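Local coordinates for methyltransferase (Bacteroides thetaiotaomicron, PDB 3FQ6), which is a domain of a probable methyltransferase of the tetrapyrrole (corrin/porphyrin) methylase family, with no substrate assigned, at residues A[48-51]-A[52-56]; A[87-90]-A[91-94]. All blocks are in the same frame, centred on the assembly; numbering follows the deposited sequence.

Contact 1 (A[48-51]-A[52-56])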
loop_
_atom_site.group_PDB
_atom_site.type_symbol
_atom_site.label_atom_id
_atom_site.label_comp_id
_atom_site.label_asym_id
_atom_site.label_seq_id
_atom_site.Cartn_x
_atom_site.Cartn_y
_atom_site.Cartn_z
ATOM N N PHE A 48 2.129 -0.310 4.583
ATOM C CA PHE A 48 2.899 0.935 4.347
ATOM C C PHE A 48 2.091 2.167 4.632
ATOM O O PHE A 48 0.854 2.167 4.499
ATOM C CB PHE A 48 3.416 1.080 2.902
ATOM C CG PHE A 48 4.035 -0.185 2.319
ATOM C CD1 PHE A 48 5.419 -0.337 2.268
ATOM C CD2 PHE A 48 3.218 -1.216 1.798
ATOM C CE1 PHE A 48 5.998 -1.515 1.725
ATOM C CE2 PHE A 48 3.768 -2.359 1.283
ATOM C CZ PHE A 48 5.177 -2.510 1.233
ATOM N N TYR A 49 2.818 3.222 5.005
ATOM C CA TYR A 49 2.293 4.560 4.958
ATOM C C TYR A 49 2.856 5.209 3.694
ATOM O O TYR A 49 4.023 5.000 3.352
ATOM C CB TYR A 49 2.756 5.368 6.178
ATOM C CG TYR A 49 2.227 4.906 7.545
ATOM C CD1 TYR A 49 1.016 4.222 7.671
ATOM C CD2 TYR A 49 2.925 5.210 8.697
ATOM C CE1 TYR A 49 0.541 3.829 8.927
ATOM C CE2 TYR A 49 2.471 4.833 9.942
ATOM C CZ TYR A 49 1.293 4.150 10.070
ATOM O OH TYR A 49 0.875 3.788 11.343
ATOM N N GLU A 50 2.052 6.026 3.021
ATOM C CA GLU A 50 2.574 6.836 1.932
ATOM C C GLU A 50 1.962 8.240 1.908
ATOM O O GLU A 50 0.793 8.441 2.242
ATOM C CB GLU A 50 2.344 6.120 0.601
ATOM C CG GLU A 50 2.935 6.807 -0.623
ATOM C CD GLU A 50 4.406 7.174 -0.431
ATOM O OE1 GLU A 50 5.233 6.375 -0.895
ATOM O OE2 GLU A 50 4.735 8.228 0.188
ATOM N N SER A 51 2.753 9.226 1.511
ATOM C CA SER A 51 2.199 10.562 1.330
ATOM C C SER A 51 1.301 10.558 0.094
ATOM O O SER A 51 1.513 9.767 -0.844
ATOM C CB SER A 51 3.282 11.583 1.150
ATOM O OG SER A 51 3.244 12.005 -0.191
ATOM N N PRO A 52 0.283 11.431 0.093
ATOM C CA PRO A 52 -0.667 11.392 -1.022
ATOM C C PRO A 52 -0.027 11.789 -2.356
ATOM O O PRO A 52 -0.293 11.145 -3.361
ATOM C CB PRO A 52 -1.771 12.359 -0.593
ATOM C CG PRO A 52 -1.126 13.223 0.455
ATOM C CD PRO A 52 -0.107 12.390 1.139
ATOM N N HIS A 53 0.830 12.805 -2.351
ATOM C CA HIS A 53 1.508 13.238 -3.574
ATOM C C HIS A 53 2.408 12.137 -4.112
ATOM O O HIS A 53 2.666 12.075 -5.296
ATOM C CB HIS A 53 2.325 14.513 -3.342
ATOM C CG HIS A 53 1.616 15.508 -2.480
ATOM N ND1 HIS A 53 0.376 16.026 -2.807
ATOM C CD2 HIS A 53 1.937 16.040 -1.276
ATOM C CE1 HIS A 53 -0.024 16.849 -1.853
ATOM N NE2 HIS A 53 0.906 16.879 -0.913
ATOM N N ARG A 54 2.866 11.253 -3.251
ATOM C CA ARG A 54 3.772 10.232 -3.715
ATOM C C ARG A 54 3.091 8.942 -4.026
ATOM O O ARG A 54 3.714 8.036 -4.513
ATOM C CB ARG A 54 4.889 10.011 -2.711
ATOM C CG ARG A 54 6.184 10.544 -3.197
ATOM C CD ARG A 54 7.144 10.564 -2.062
ATOM N NE ARG A 54 6.970 11.761 -1.222
ATOM C CZ ARG A 54 6.511 11.765 0.029
ATOM N NH1 ARG A 54 6.409 12.931 0.674
ATOM N NH2 ARG A 54 6.153 10.620 0.639
ATOM N N LEU A 55 1.797 8.882 -3.787
ATOM C CA LEU A 55 1.080 7.623 -3.806
ATOM C C LEU A 55 1.138 6.893 -5.130
ATOM O O LEU A 55 1.387 5.683 -5.146
ATOM C CB LEU A 55 -0.374 7.811 -3.365
ATOM C CG LEU A 55 -1.285 6.556 -3.465
ATOM C CD1 LEU A 55 -0.718 5.339 -2.735
ATOM C CD2 LEU A 55 -2.690 6.832 -2.957
ATOM N N LEU A 56 0.870 7.586 -6.227
ATOM C CA LEU A 56 0.775 6.957 -7.540
ATOM C C LEU A 56 2.128 6.406 -8.031
ATOM O O LEU A 56 2.185 5.328 -8.636
ATOM C CB LEU A 56 0.267 7.964 -8.572
ATOM C CG LEU A 56 -0.673 7.568 -9.731
ATOM C CD1 LEU A 56 -0.272 8.351 -10.954
ATOM C CD2 LEU A 56 -0.795 6.050 -10.062
#

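Contact 2 (A[87-90]-A[91-94])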
loop_
_atom_site.group_PDB
_atom_site.type_symbol
_atom_site.label_atom_id
_atom_site.label_comp_id
_atom_site.label_asym_id
_atom_site.label_seq_id
_atom_site.Cartn_x
_atom_site.Cartn_y
_atom_site.Cartn_z
ATOM N N ARG A 87 -9.847 -1.099 -3.127
ATOM C CA ARG A 87 -9.410 -2.488 -3.191
ATOM C C ARG A 87 -9.191 -2.947 -4.621
ATOM O O ARG A 87 -9.856 -2.460 -5.542
ATOM C CB ARG A 87 -10.449 -3.403 -2.547
ATOM C CG ARG A 87 -10.080 -3.740 -1.136
ATOM C CD ARG A 87 -10.808 -4.954 -0.557
ATOM N NE ARG A 87 -11.321 -4.565 0.753
ATOM C CZ ARG A 87 -12.472 -3.915 0.918
ATOM N NH1 ARG A 87 -12.873 -3.571 2.144
ATOM N NH2 ARG A 87 -13.238 -3.623 -0.148
ATOM N N GLY A 88 -8.261 -3.874 -4.810
ATOM C CA GLY A 88 -8.132 -4.584 -6.068
ATOM C C GLY A 88 -6.674 -4.889 -6.277
ATOM O O GLY A 88 -5.858 -4.774 -5.344
ATOM N N SER A 89 -6.349 -5.279 -7.503
ATOM C CA SER A 89 -4.971 -5.464 -7.911
ATOM C C SER A 89 -4.322 -4.099 -8.009
ATOM O O SER A 89 -5.008 -3.084 -8.126
ATOM C CB SER A 89 -4.912 -6.156 -9.266
ATOM O OG SER A 89 -5.565 -5.355 -10.202
ATOM N N LEU A 90 -3.000 -4.102 -7.949
ATOM C CA LEU A 90 -2.177 -2.929 -8.188
ATOM C C LEU A 90 -2.479 -2.264 -9.540
ATOM O O LEU A 90 -2.507 -1.029 -9.608
ATOM C CB LEU A 90 -0.692 -3.324 -8.083
ATOM C CG LEU A 90 0.197 -3.036 -6.859
ATOM C CD1 LEU A 90 -0.510 -2.606 -5.580
ATOM C CD2 LEU A 90 1.239 -4.135 -6.632
ATOM N N ALA A 91 -2.721 -3.035 -10.608
ATOM C CA ALA A 91 -3.102 -2.387 -11.903
ATOM C C ALA A 91 -4.402 -1.618 -11.791
ATOM O O ALA A 91 -4.522 -0.536 -12.364
ATOM C CB ALA A 91 -3.179 -3.370 -13.086
ATOM N N GLU A 92 -5.363 -2.163 -11.048
ATOM C CA GLU A 92 -6.646 -1.451 -10.846
ATOM C C GLU A 92 -6.475 -0.285 -9.935
ATOM O O GLU A 92 -7.217 0.672 -10.050
ATOM C CB GLU A 92 -7.724 -2.328 -10.263
ATOM C CG GLU A 92 -8.178 -3.411 -11.199
ATOM C CD GLU A 92 -8.933 -4.500 -10.464
ATOM O OE1 GLU A 92 -8.515 -4.903 -9.351
ATOM O OE2 GLU A 92 -9.955 -4.968 -11.003
ATOM N N LEU A 93 -5.495 -0.352 -9.038
ATOM C CA LEU A 93 -5.274 0.692 -8.052
ATOM C C LEU A 93 -4.618 1.860 -8.726
ATOM O O LEU A 93 -4.993 2.987 -8.490
ATOM C CB LEU A 93 -4.428 0.192 -6.881
ATOM C CG LEU A 93 -5.028 -0.216 -5.506
ATOM C CD1 LEU A 93 -6.516 -0.352 -5.448
ATOM C CD2 LEU A 93 -4.389 -1.480 -5.008
ATOM N N ILE A 94 -3.662 1.585 -9.605
ATOM C CA ILE A 94 -2.998 2.612 -10.427
ATOM C C ILE A 94 -3.998 3.290 -11.379
ATOM O O ILE A 94 -3.977 4.526 -11.520
ATOM C CB ILE A 94 -1.843 1.973 -11.224
ATOM C CG1 ILE A 94 -0.708 1.506 -10.292
ATOM C CG2 ILE A 94 -1.371 2.849 -12.373
ATOM C CD1 ILE A 94 0.203 0.417 -10.958
#

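Contact 1 (A[48-51]-A[52-56])
Glu50 and Arg54 meet because both side chains are bent. Glu50 sets CG anti to its backbone N (chi1 -176°) and then turns at chi2, which carries the carboxylate forward, toward Ser51 and Arg54. Arg54 folds at chi3 (-82°), and its guanidinium returns over Ser51. The two form a salt bridge, with Glu50 OE2 2.8 Å from Arg54 NH2. The hydrogen bond within it is weak. OE2 lies at the edge of the guanidinium, near its plane, but the carboxylate is turned 69° from that plane. The two side chains cross at about a right angle. Glu50 OE2 also accepts from the backbone N of Ser51 at 2.6 Å, through its anti lone pair. One carboxylate oxygen thus serves two donors.

Ser51 packs against one face of the guanidinium: Ser51 CB is 3.1 Å from Arg54 NH2, and OG sits on the same face, offset toward the rim. Ser51 OG accepts from the backbone N of Arg54 at 3.2 Å. The carbonyl O of Ser51 takes a weaker bond from the same N. Residues Pro52 to Leu55 make a type I beta turn, and Leu55 N bonds to Pro52 O at 3.1 Å. Glu50 CG also packs 3.8 Å from Leu55 CA.

This is the corner where strand 45-50 passes into helix 55-66. Glu50 OE1 bonds to Thr58 OG1 on that helix, so both carboxylate oxygens have partners. Leu55 packs on Ile106 of strand 105-110 and on Phe97 of helix 90-99.

Contact 2 (A[87-90]-A[91-94])
Ser89 and Glu92 face each other across the first turn of helix 90-99, where Leu93 N bonds to Ser89 O (2.9 Å) and Ile94 N to Leu90 O (2.9 Å). Ser89 OG sits between its own backbone N and carbonyl carbon (chi1 60°). From there Ser89 OG accepts a weak bond from Glu92 N at 3.3 Å. The Glu92 chain runs extended beyond CG, and Glu92 OE1 accepts from Ser89 N at 2.9 Å through the anti lone pair. These reciprocal bonds make a capping box, with Ser89 as N-cap. Ser89 OG also donates to Glu92 OE1 at 3.1 Å, from above the carboxylate plane. With an alanine here in place of Ser89, Glu92 N is likely to be left without its side-chain acceptor, and of the two bonds to Glu92 OE1 just the one from the backbone N would probably remain. Gly88 has backbone angles that call for glycine, and any CB there would clash with Glu92 OE1. On the buried side, Leu90 CD1 lies 4.1 Å from Leu93 CD2. Leu93 CD1 reaches back to the preceding backbone, 3.8 Å from Arg87 C. Leu90 and Leu93 both pack on Ala72 of strand 71-77.

Both contacts mark the entry from strand to helix. Contact 1 comes first along the chain, between strand 45-50 and helix 55-66. Contact 2 follows, between strand 83-87 and helix 90-99. Their centres are about 14 Å apart. The two strands belong to one mixed five-stranded sheet, with 105-110 and 71-77 lying between them. The helices they start pack together. Leu56 of contact 1 touches Ile94 of contact 2, with Leu56 CD2 3.8 Å from Ile94 O. Ile94 also meets Leu59 and Ala63, and Leu90 meets Phe62, all on helix 55-66. The two corners therefore join within one alpha/beta domain.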